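Local coordinates for hydrazine synthase alpha subunit (Candidatus Kuenenia stuttgartiensis, PDB 5C2V), which forms hydrazine as part of the hydrazine synthase complex, condensing hydroxylamine made in the gamma subunit with ammonia and carrying two heme c groups, at residues F34-R39 with K67-L72; Q47-Y52 with G285-K290; K297-E302 with E327-K332; R347-Y352 with F358-F363. All coordinates share one frame; numbering follows the deposited sequence.

Contact 1. Residues F34-R39 with K67-L72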
# COMPACT_ATOMS: atom_id res chain seq x y z
N PHE D 34 -30.88 25.18 -5.25
CA PHE D 34 -29.79 24.37 -5.80
C PHE D 34 -29.10 25.02 -6.99
O PHE D 34 -29.62 25.95 -7.61
CB PHE D 34 -30.30 22.97 -6.19
CG PHE D 34 -31.36 22.97 -7.26
CD1 PHE D 34 -31.02 22.85 -8.59
CD2 PHE D 34 -32.70 23.06 -6.92
CE1 PHE D 34 -31.99 22.84 -9.57
CE2 PHE D 34 -33.68 23.05 -7.89
CZ PHE D 34 -33.32 22.94 -9.22
N THR D 35 -27.90 24.52 -7.29
CA THR D 35 -27.07 25.05 -8.36
C THR D 35 -27.24 24.26 -9.66
O THR D 35 -27.21 23.02 -9.66
CB THR D 35 -25.58 25.04 -7.96
OG1 THR D 35 -25.41 25.74 -6.72
CG2 THR D 35 -24.73 25.71 -9.04
N GLN D 36 -27.40 24.99 -10.76
CA GLN D 36 -27.43 24.40 -12.09
C GLN D 36 -26.20 24.83 -12.87
O GLN D 36 -25.94 26.03 -13.02
CB GLN D 36 -28.70 24.79 -12.84
CG GLN D 36 -29.98 24.20 -12.27
CD GLN D 36 -31.20 24.58 -13.07
OE1 GLN D 36 -31.25 25.66 -13.67
NE2 GLN D 36 -32.20 23.70 -13.10
N SER D 37 -25.45 23.86 -13.37
CA SER D 37 -24.24 24.14 -14.14
C SER D 37 -24.36 23.60 -15.56
O SER D 37 -25.00 22.57 -15.77
CB SER D 37 -23.01 23.55 -13.44
OG SER D 37 -22.79 24.16 -12.19
N PRO D 38 -23.76 24.29 -16.54
CA PRO D 38 -23.77 23.76 -17.91
C PRO D 38 -23.05 22.42 -17.95
O PRO D 38 -22.11 22.24 -17.17
CB PRO D 38 -23.01 24.83 -18.70
CG PRO D 38 -23.05 26.06 -17.85
CD PRO D 38 -23.04 25.57 -16.44
N ARG D 39 -23.44 21.50 -18.84
CA ARG D 39 -22.72 20.24 -18.86
C ARG D 39 -21.58 20.41 -19.84
O ARG D 39 -21.75 20.31 -21.06
CB ARG D 39 -23.63 19.09 -19.27
CG ARG D 39 -25.00 19.10 -18.61
CD ARG D 39 -25.97 18.18 -19.33
NE ARG D 39 -25.42 16.84 -19.53
CZ ARG D 39 -26.04 15.86 -20.16
NH1 ARG D 39 -27.26 16.06 -20.67
NH2 ARG D 39 -25.46 14.67 -20.30
N LYS D 67 -44.32 23.11 -8.26
CA LYS D 67 -43.36 22.71 -9.30
C LYS D 67 -42.77 23.90 -10.05
O LYS D 67 -42.30 23.76 -11.18
CB LYS D 67 -44.03 21.75 -10.30
CG LYS D 67 -44.90 20.67 -9.68
CD LYS D 67 -44.08 19.59 -9.00
CE LYS D 67 -44.97 18.45 -8.52
NZ LYS D 67 -44.19 17.34 -7.90
N GLU D 68 -42.79 25.07 -9.41
CA GLU D 68 -42.28 26.29 -10.02
C GLU D 68 -40.78 26.45 -9.82
O GLU D 68 -40.23 26.03 -8.80
CB GLU D 68 -43.02 27.51 -9.46
CG GLU D 68 -43.50 28.48 -10.52
CD GLU D 68 -44.20 29.69 -9.94
OE1 GLU D 68 -44.60 29.64 -8.75
OE2 GLU D 68 -44.36 30.69 -10.67
N LEU D 69 -40.11 27.07 -10.80
CA LEU D 69 -38.67 27.31 -10.71
C LEU D 69 -38.34 28.78 -10.99
O LEU D 69 -38.91 29.39 -11.89
CB LEU D 69 -37.92 26.41 -11.70
CG LEU D 69 -36.39 26.47 -11.65
CD1 LEU D 69 -35.88 26.05 -10.29
CD2 LEU D 69 -35.79 25.60 -12.75
N LYS D 70 -37.42 29.33 -10.20
CA LYS D 70 -37.05 30.74 -10.35
C LYS D 70 -35.54 30.96 -10.23
O LYS D 70 -34.89 30.40 -9.35
CB LYS D 70 -37.78 31.59 -9.31
CG LYS D 70 -37.41 33.07 -9.35
CD LYS D 70 -38.15 33.86 -8.28
CE LYS D 70 -37.75 35.32 -8.31
NZ LYS D 70 -38.48 36.12 -7.28
N VAL D 71 -34.99 31.79 -11.12
CA VAL D 71 -33.57 32.12 -11.12
C VAL D 71 -33.29 33.40 -10.34
O VAL D 71 -33.71 34.49 -10.74
CB VAL D 71 -33.01 32.28 -12.54
CG1 VAL D 71 -31.55 32.70 -12.50
CG2 VAL D 71 -33.19 31.00 -13.34
N LEU D 72 -32.59 33.27 -9.21
CA LEU D 72 -32.26 34.41 -8.36
C LEU D 72 -31.01 35.17 -8.82
O LEU D 72 -30.92 36.39 -8.64
CB LEU D 72 -32.06 33.94 -6.91
CG LEU D 72 -33.32 33.63 -6.09
CD1 LEU D 72 -34.00 32.35 -6.55
CD2 LEU D 72 -32.99 33.56 -4.61
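Leu69 reaches Phe34 and Gln36 in a small, buried, mostly apolar contact within one blade of the N-terminal beta-propeller. The blade's strands run in the order 69-71, 58-63, 31-37 and 381-387. Residues 69-71 and 31-37 are therefore not direct partners, because strand 58-63 runs between them. The nearest CA atoms, of Gln36 and Val71, are 9.9 Å apart. Side chains have to span that gap. Leu69 CG lies opposite its backbone N (chi1 -176°), which carries the branched end toward strand 31-37; its two methyls then meet different partners. CD1 lies 4.2 Å from CZ of the Phe34 ring, and the two side chains cross at about a right angle. CD2 lies 4.1 Å from Gln36 NE2, and these side chains approach from opposite directions. Val60 of the intervening strand touches both Leu69 and Phe34. The amide of Gln36 finds its polar partners elsewhere: OE1 is hydrogen-bonded to Arg58 NE, and NE2 makes a weak bond to Asp382 OD1. Leu69 brings no polar group to the contact. Its methyls thus add only van der Waals contact beside an amide whose orientation is probably set mainly by Arg58.

Contact 2. Residues Q47-Y52 with G285-K290; sequences QNYPHY and GRSQAK
The phenolic OH of Tyr49 is gripped by two groups, one from each of two blades. Gln288 NE2 donates a weak hydrogen bond to Tyr49 OH at 3.1 Å, with an N-H...O angle of 149°. Asp230 OD2 is hydrogen-bonded to the same OH and also takes the backbone N-H of Gln288, so it ties tyrosine and glutamine together. The ring of Tyr49 and the amide of Gln288 are turned 59° apart. The amide reaches the end of the ring because the glutamine chain is extended beyond CG. CG itself lies 3.3 Å from Tyr49 OH. The other end of the amide is fixed too, since Gln288 OE1 accepts from the backbone N of Ser339. Beside the hydroxyl carbon, Tyr49 CE2 lies 3.9 Å from Ser287 CB. The backbone changes direction at Gln288, between residues 285-287 and 289-290. Tyr49 comes from an irregular segment and is followed by a cis peptide bond to Pro50. Strand 285-291 is an end strand of its blade. Strands 228-233 and 336-342, which begin the adjoining blades, lie beside it: Ser287 touches Phe229 and Gln288 touches Pro340. The arrangement is that of a loop packed on the inner strands of a six-bladed beta-propeller.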
# COMPACT_ATOMS: atom_id res chain seq x y z
N GLN D 47 -13.29 18.20 -11.79
CA GLN D 47 -12.01 17.51 -11.81
C GLN D 47 -10.91 18.37 -11.20
O GLN D 47 -9.85 17.87 -10.82
CB GLN D 47 -11.64 17.10 -13.23
CG GLN D 47 -11.21 18.25 -14.13
CD GLN D 47 -12.37 19.05 -14.68
OE1 GLN D 47 -13.52 18.62 -14.63
NE2 GLN D 47 -12.08 20.23 -15.22
N ASN D 48 -11.16 19.68 -11.12
CA ASN D 48 -10.21 20.63 -10.54
C ASN D 48 -10.51 20.96 -9.07
O ASN D 48 -9.87 21.85 -8.50
CB ASN D 48 -10.17 21.91 -11.37
CG ASN D 48 -9.34 21.75 -12.63
OD1 ASN D 48 -9.79 22.07 -13.73
ND2 ASN D 48 -8.12 21.25 -12.48
N TYR D 49 -11.48 20.26 -8.49
CA TYR D 49 -11.88 20.44 -7.09
C TYR D 49 -10.68 20.42 -6.15
O TYR D 49 -9.74 19.66 -6.37
CB TYR D 49 -12.86 19.32 -6.70
CG TYR D 49 -14.02 19.72 -5.81
CD1 TYR D 49 -15.23 20.10 -6.36
CD2 TYR D 49 -13.90 19.68 -4.43
CE1 TYR D 49 -16.30 20.46 -5.55
CE2 TYR D 49 -14.96 20.04 -3.61
CZ TYR D 49 -16.16 20.42 -4.18
OH TYR D 49 -17.22 20.78 -3.38
N PRO D 50 -10.68 21.26 -5.09
CA PRO D 50 -11.63 22.27 -4.61
C PRO D 50 -11.73 23.51 -5.48
O PRO D 50 -12.67 24.29 -5.30
CB PRO D 50 -11.09 22.63 -3.24
CG PRO D 50 -9.64 22.45 -3.37
CD PRO D 50 -9.47 21.24 -4.26
N HIS D 51 -10.80 23.72 -6.40
CA HIS D 51 -10.80 24.98 -7.12
C HIS D 51 -11.80 24.76 -8.23
O HIS D 51 -11.52 24.15 -9.26
CB HIS D 51 -9.40 25.30 -7.65
CG HIS D 51 -9.34 26.53 -8.51
ND1 HIS D 51 -9.37 27.81 -7.99
CD2 HIS D 51 -9.21 26.67 -9.85
CE1 HIS D 51 -9.28 28.68 -8.97
NE2 HIS D 51 -9.18 28.02 -10.11
N TYR D 52 -12.98 25.30 -7.98
CA TYR D 52 -14.16 24.98 -8.75
C TYR D 52 -14.94 26.25 -9.02
O TYR D 52 -15.50 26.85 -8.10
CB TYR D 52 -14.99 23.94 -7.98
CG TYR D 52 -16.33 23.57 -8.57
CD1 TYR D 52 -16.42 22.73 -9.67
CD2 TYR D 52 -17.51 24.02 -8.00
CE1 TYR D 52 -17.64 22.37 -10.21
CE2 TYR D 52 -18.74 23.66 -8.52
CZ TYR D 52 -18.80 22.84 -9.63
OH TYR D 52 -20.02 22.48 -10.15
N GLY D 285 -10.42 11.00 -2.89
CA GLY D 285 -10.74 12.33 -2.41
C GLY D 285 -11.92 12.28 -1.47
O GLY D 285 -12.85 11.51 -1.67
N ARG D 286 -11.88 13.08 -0.41
CA ARG D 286 -13.02 13.16 0.50
C ARG D 286 -13.51 14.60 0.58
O ARG D 286 -12.82 15.47 1.10
CB ARG D 286 -12.63 12.65 1.89
CG ARG D 286 -11.87 11.33 1.87
CD ARG D 286 -11.49 10.87 3.27
NE ARG D 286 -10.35 9.96 3.25
CZ ARG D 286 -10.45 8.63 3.24
NH1 ARG D 286 -11.65 8.06 3.25
NH2 ARG D 286 -9.36 7.88 3.22
N SER D 287 -14.71 14.85 0.05
CA SER D 287 -15.21 16.22 -0.01
C SER D 287 -16.70 16.33 0.30
O SER D 287 -17.40 15.33 0.34
CB SER D 287 -14.92 16.82 -1.39
OG SER D 287 -15.70 16.19 -2.39
N GLN D 288 -17.15 17.57 0.52
CA GLN D 288 -18.56 17.87 0.73
C GLN D 288 -19.14 17.08 1.91
O GLN D 288 -20.23 16.53 1.83
CB GLN D 288 -19.36 17.58 -0.55
CG GLN D 288 -18.86 18.36 -1.76
CD GLN D 288 -19.36 17.78 -3.07
OE1 GLN D 288 -20.29 16.98 -3.10
NE2 GLN D 288 -18.73 18.19 -4.17
N ALA D 289 -18.38 17.05 3.00
CA ALA D 289 -18.76 16.29 4.18
C ALA D 289 -19.83 17.00 5.01
O ALA D 289 -19.71 18.18 5.33
CB ALA D 289 -17.54 16.01 5.04
N LYS D 290 -20.89 16.26 5.35
CA LYS D 290 -21.94 16.76 6.22
C LYS D 290 -22.30 15.68 7.24
O LYS D 290 -21.92 14.52 7.09
CB LYS D 290 -23.17 17.18 5.42
CG LYS D 290 -22.89 18.30 4.42
CD LYS D 290 -24.17 18.79 3.75
CE LYS D 290 -23.86 19.74 2.61
NZ LYS D 290 -23.05 20.91 3.06

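Contact 3. Residues K297-E302 with E327-K332; sequences KIVYVE and EKLTGK
One four-stranded antiparallel blade of the beta-propeller contains both segments, and Lys297, Val299 and Glu302 of its second strand meet Glu327, Leu329 and Lys328 at its outer end. Strand 312-317 runs between 297-303 and 327-328, so the contact is made by side chains alone. It consists of two salt bridges with an apolar pair. At one end, Lys297 NZ donates to Glu327 OE2 at 2.9 Å. The carboxylate receives it on the syn lone pair of OE2, the side facing OE1. The lysine is fully extended beyond CG and meets the glutamate at about a right angle. Glu327 places CG between its backbone N and its carbonyl carbon (chi1 57°), and the extended rest of the chain carries the carboxylate to the lysine. In the middle, Val299 CG1 packs on Leu329 CD1 at 3.8 Å. At the other end, Glu302 OE2 pairs with Lys328 NZ. The modelled 2.3 Å between these two atoms is too short to be reliable, so the detailed geometry of this salt bridge is doubtful. The lysine bends at chi2 (69°) to get there. Tyr326 OH hydrogen-bonds both Lys328 NZ and Glu302 OE1, linking the two members of this pair. The acid and base partners probably offset one another's charge. Glu327 and Leu329 both touch Ala315 of the intervening strand 312-317. On its other edge, strand 297-303 pairs with strand 285-291, and Val301 also touches Pro340 of strand 336-342 in the next blade.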
# COMPACT_ATOMS: atom_id res chain seq x y z
N LYS D 297 -24.04 10.52 11.65
CA LYS D 297 -23.04 9.98 10.75
C LYS D 297 -22.44 11.08 9.88
O LYS D 297 -23.17 11.89 9.32
CB LYS D 297 -23.64 8.89 9.86
CG LYS D 297 -24.11 7.65 10.60
CD LYS D 297 -24.68 6.63 9.64
CE LYS D 297 -25.12 5.37 10.36
NZ LYS D 297 -25.72 4.37 9.43
N ILE D 298 -21.12 11.08 9.77
CA ILE D 298 -20.47 11.95 8.80
C ILE D 298 -20.61 11.30 7.44
O ILE D 298 -20.10 10.20 7.22
CB ILE D 298 -18.98 12.17 9.12
CG1 ILE D 298 -18.80 12.73 10.54
CG2 ILE D 298 -18.35 13.11 8.10
CD1 ILE D 298 -17.36 12.89 10.95
N VAL D 299 -21.31 11.98 6.54
CA VAL D 299 -21.55 11.48 5.20
C VAL D 299 -20.81 12.35 4.21
O VAL D 299 -21.00 13.57 4.18
CB VAL D 299 -23.05 11.45 4.86
CG1 VAL D 299 -23.26 11.07 3.40
CG2 VAL D 299 -23.79 10.48 5.77
N TYR D 300 -19.96 11.74 3.40
CA TYR D 300 -19.11 12.51 2.51
C TYR D 300 -18.98 11.87 1.13
O TYR D 300 -19.25 10.69 0.94
CB TYR D 300 -17.72 12.69 3.13
CG TYR D 300 -16.97 11.40 3.40
CD1 TYR D 300 -17.28 10.61 4.50
CD2 TYR D 300 -15.94 10.99 2.56
CE1 TYR D 300 -16.59 9.43 4.75
CE2 TYR D 300 -15.25 9.81 2.81
CZ TYR D 300 -15.58 9.04 3.90
OH TYR D 300 -14.89 7.88 4.15
N VAL D 301 -18.55 12.69 0.18
CA VAL D 301 -18.30 12.24 -1.17
C VAL D 301 -16.89 11.66 -1.25
O VAL D 301 -15.90 12.36 -1.01
CB VAL D 301 -18.44 13.37 -2.20
CG1 VAL D 301 -17.90 12.94 -3.56
CG2 VAL D 301 -19.90 13.80 -2.32
N GLU D 302 -16.83 10.37 -1.59
CA GLU D 302 -15.56 9.69 -1.79
C GLU D 302 -15.32 9.55 -3.28
O GLU D 302 -15.96 8.74 -3.96
CB GLU D 302 -15.57 8.33 -1.10
CG GLU D 302 -14.20 7.72 -0.88
CD GLU D 302 -14.28 6.36 -0.21
OE1 GLU D 302 -13.99 6.28 1.01
OE2 GLU D 302 -14.63 5.38 -0.89
N GLU D 327 -18.67 2.60 6.33
CA GLU D 327 -19.60 1.91 5.45
C GLU D 327 -19.68 2.54 4.06
O GLU D 327 -19.36 3.71 3.88
CB GLU D 327 -20.99 1.86 6.08
CG GLU D 327 -21.57 3.23 6.41
CD GLU D 327 -22.98 3.14 6.96
OE1 GLU D 327 -23.69 2.18 6.62
OE2 GLU D 327 -23.37 4.04 7.74
N LYS D 328 -20.12 1.75 3.09
CA LYS D 328 -20.32 2.22 1.72
C LYS D 328 -21.81 2.42 1.44
O LYS D 328 -22.58 1.47 1.46
CB LYS D 328 -19.72 1.23 0.72
CG LYS D 328 -18.83 1.87 -0.34
CD LYS D 328 -17.55 2.38 0.27
CE LYS D 328 -16.58 2.86 -0.79
NZ LYS D 328 -15.27 3.26 -0.21
N LEU D 329 -22.20 3.67 1.19
CA LEU D 329 -23.61 4.00 0.99
C LEU D 329 -24.12 3.74 -0.43
O LEU D 329 -25.32 3.59 -0.64
CB LEU D 329 -23.86 5.46 1.37
CG LEU D 329 -23.52 5.84 2.81
CD1 LEU D 329 -23.82 7.31 3.07
CD2 LEU D 329 -24.29 4.95 3.79
N THR D 330 -23.21 3.70 -1.40
CA THR D 330 -23.59 3.65 -2.81
C THR D 330 -22.68 2.76 -3.65
O THR D 330 -21.85 2.02 -3.11
CB THR D 330 -23.59 5.06 -3.46
OG1 THR D 330 -22.29 5.65 -3.32
CG2 THR D 330 -24.63 5.97 -2.81
N GLY D 331 -22.84 2.83 -4.97
CA GLY D 331 -21.92 2.20 -5.89
C GLY D 331 -22.40 0.99 -6.66
O GLY D 331 -21.73 0.54 -7.59
N LYS D 332 -23.56 0.46 -6.29
CA LYS D 332 -24.05 -0.76 -6.92
C LYS D 332 -24.86 -0.49 -8.20
O LYS D 332 -25.19 -1.42 -8.93
CB LYS D 332 -24.89 -1.56 -5.92
CG LYS D 332 -24.05 -2.48 -5.05
CD LYS D 332 -24.66 -2.67 -3.67
CE LYS D 332 -23.57 -2.68 -2.60
NZ LYS D 332 -23.84 -1.70 -1.52

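Contact 4. Residues R347-Y352 with F358-F363. With CA (calcium ion), chain B.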
# COMPACT_ATOMS: atom_id res chain seq x y z
N ARG D 347 -34.01 12.29 6.46
CA ARG D 347 -33.99 12.17 5.01
C ARG D 347 -32.71 12.80 4.48
O ARG D 347 -31.93 13.38 5.24
CB ARG D 347 -35.22 12.85 4.40
CG ARG D 347 -36.55 12.29 4.87
CD ARG D 347 -37.71 12.94 4.15
NE ARG D 347 -37.81 14.37 4.44
CZ ARG D 347 -38.68 15.19 3.85
NH1 ARG D 347 -39.53 14.73 2.95
NH2 ARG D 347 -38.70 16.48 4.18
N MET D 348 -32.49 12.68 3.17
CA MET D 348 -31.32 13.28 2.56
C MET D 348 -31.57 13.63 1.09
O MET D 348 -32.24 12.88 0.38
CB MET D 348 -30.11 12.35 2.69
CG MET D 348 -28.79 12.95 2.22
SD MET D 348 -27.35 12.01 2.75
CE MET D 348 -27.71 10.40 2.05
N LEU D 349 -31.03 14.76 0.65
CA LEU D 349 -31.10 15.15 -0.75
C LEU D 349 -29.73 14.95 -1.39
O LEU D 349 -28.72 15.45 -0.89
CB LEU D 349 -31.55 16.60 -0.90
CG LEU D 349 -33.05 16.88 -0.76
CD1 LEU D 349 -33.31 18.38 -0.75
CD2 LEU D 349 -33.82 16.22 -1.89
N VAL D 350 -29.70 14.22 -2.50
CA VAL D 350 -28.44 13.95 -3.18
C VAL D 350 -28.47 14.39 -4.64
O VAL D 350 -29.53 14.39 -5.27
CB VAL D 350 -28.08 12.45 -3.12
CG1 VAL D 350 -27.83 12.02 -1.68
CG2 VAL D 350 -29.19 11.61 -3.74
N SER D 351 -27.31 14.78 -5.16
CA SER D 351 -27.19 15.02 -6.59
C SER D 351 -26.65 13.76 -7.24
O SER D 351 -25.61 13.24 -6.85
CB SER D 351 -26.30 16.22 -6.88
OG SER D 351 -26.15 16.41 -8.27
N TYR D 352 -27.37 13.26 -8.24
CA TYR D 352 -27.10 11.94 -8.78
C TYR D 352 -27.16 11.93 -10.30
O TYR D 352 -28.10 12.46 -10.90
CB TYR D 352 -28.10 10.94 -8.20
CG TYR D 352 -28.09 9.57 -8.83
CD1 TYR D 352 -27.04 8.69 -8.62
CD2 TYR D 352 -29.16 9.14 -9.61
CE1 TYR D 352 -27.04 7.43 -9.18
CE2 TYR D 352 -29.16 7.88 -10.18
CZ TYR D 352 -28.10 7.03 -9.96
OH TYR D 352 -28.10 5.78 -10.52
N PHE D 358 -26.70 14.79 -14.16
CA PHE D 358 -26.87 15.05 -12.73
C PHE D 358 -28.20 15.73 -12.43
O PHE D 358 -28.59 16.68 -13.10
CB PHE D 358 -25.72 15.92 -12.20
CG PHE D 358 -24.48 15.14 -11.86
CD1 PHE D 358 -24.44 14.33 -10.73
CD2 PHE D 358 -23.34 15.22 -12.65
CE1 PHE D 358 -23.31 13.62 -10.40
CE2 PHE D 358 -22.20 14.51 -12.32
CZ PHE D 358 -22.18 13.71 -11.20
N GLY D 359 -28.88 15.24 -11.39
CA GLY D 359 -30.15 15.80 -10.98
C GLY D 359 -30.35 15.68 -9.48
O GLY D 359 -29.57 15.03 -8.80
N ILE D 360 -31.41 16.30 -8.97
CA ILE D 360 -31.69 16.25 -7.54
C ILE D 360 -32.64 15.10 -7.21
O ILE D 360 -33.70 14.97 -7.82
CB ILE D 360 -32.29 17.58 -7.03
CG1 ILE D 360 -31.39 18.75 -7.43
CG2 ILE D 360 -32.48 17.53 -5.53
CD1 ILE D 360 -29.98 18.64 -6.89
N TYR D 361 -32.26 14.27 -6.25
CA TYR D 361 -33.04 13.10 -5.88
C TYR D 361 -33.13 12.91 -4.37
O TYR D 361 -32.20 13.24 -3.63
CB TYR D 361 -32.43 11.84 -6.51
CG TYR D 361 -32.38 11.84 -8.03
CD1 TYR D 361 -31.33 12.45 -8.70
CD2 TYR D 361 -33.37 11.22 -8.78
CE1 TYR D 361 -31.28 12.45 -10.09
CE2 TYR D 361 -33.33 11.22 -10.16
CZ TYR D 361 -32.28 11.84 -10.81
OH TYR D 361 -32.23 11.84 -12.18
N TRP D 362 -34.26 12.36 -3.92
CA TRP D 362 -34.40 11.92 -2.54
C TRP D 362 -33.63 10.62 -2.36
O TRP D 362 -33.81 9.68 -3.13
CB TRP D 362 -35.87 11.72 -2.16
CG TRP D 362 -36.62 12.99 -1.95
CD1 TRP D 362 -37.62 13.49 -2.73
CD2 TRP D 362 -36.44 13.93 -0.88
NE1 TRP D 362 -38.07 14.68 -2.21
CE2 TRP D 362 -37.36 14.97 -1.07
CE3 TRP D 362 -35.58 13.98 0.22
CZ2 TRP D 362 -37.45 16.06 -0.21
CZ3 TRP D 362 -35.67 15.06 1.08
CH2 TRP D 362 -36.60 16.08 0.86
N PHE D 363 -32.77 10.56 -1.35
CA PHE D 363 -31.95 9.36 -1.15
C PHE D 363 -32.74 8.26 -0.45
O PHE D 363 -33.61 8.52 0.37
CB PHE D 363 -30.69 9.69 -0.35
CG PHE D 363 -29.67 8.59 -0.36
CD1 PHE D 363 -28.79 8.46 -1.42
CD2 PHE D 363 -29.59 7.69 0.68
CE1 PHE D 363 -27.84 7.45 -1.44
CE2 PHE D 363 -28.65 6.68 0.67
CZ PHE D 363 -27.77 6.56 -0.39
CA CA B . -29.90 17.52 -14.88
O HOH W 1 -34.22 10.74 2.04
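With CG beside the backbone N (chi1 -75°), Trp362 sets its indole between Arg347 and Leu349, and a bend at chi3 of Arg347 (-64°) lays the guanidinium on it. The two segments form a beta-hairpin, the second and third strands of a propeller blade. Guanidinium and indole are nearly parallel, with planes 20° apart and centres 4.4 Å apart. Leu349 CD2 covers the opposite face of the indole as a CH-pi contact, 3.5 Å from the centroid of the six-membered ring. Pairs Val350-Tyr361 and Tyr352-Gly359 are hydrogen-bonded, while Leu349-Trp362 and Ser351-Ile360 are not. Both hydrogen-bonded pairs are joined by two backbone bonds, and Phe363 N adds one to Met348 O at 2.9 Å. A water continues this ladder, accepting from Met348 N and donating to Phe363 O. On the face that carries Val350, the Tyr352 ring turns its edge to the face of Tyr361, a T-shaped pair with centroids 5.5 Å apart. Met348 CE sits over the Phe363 ring, 3.9 Å from its centroid. Ser351 OG is hydrogen-bonded to Asp382 O. Close to Gly359, Asp376, Asp377, Trp380 and Asp382 hold a calcium ion, and Phe358 O completes the protein ligands at 2.4 Å.

All four contacts belong to the propeller, and none includes a heme ligand. Contacts 2 and 3 share a blade: Lys290 O lies 2.7 Å from Val299 N, a probable backbone hydrogen bond between neighbouring strands. Contact 3 packs against the next blade, which holds contact 4: Thr330 CG2 is 3.8 Å from Phe363 CE1. Contact 4 in turn meets contact 1 through Ile360 CG1, 4.2 Å from Phe34 CG. Strand 381-387 pairs with 31-37, so a late strand completes the first blade, the ring closure known as molecular velcro. Asp382 on it binds the calcium of contact 4 and takes a weak hydrogen bond from Gln36 of contact 1. The Gln36 side chain is about 7 Å from that calcium and from bound trimethyl glycine.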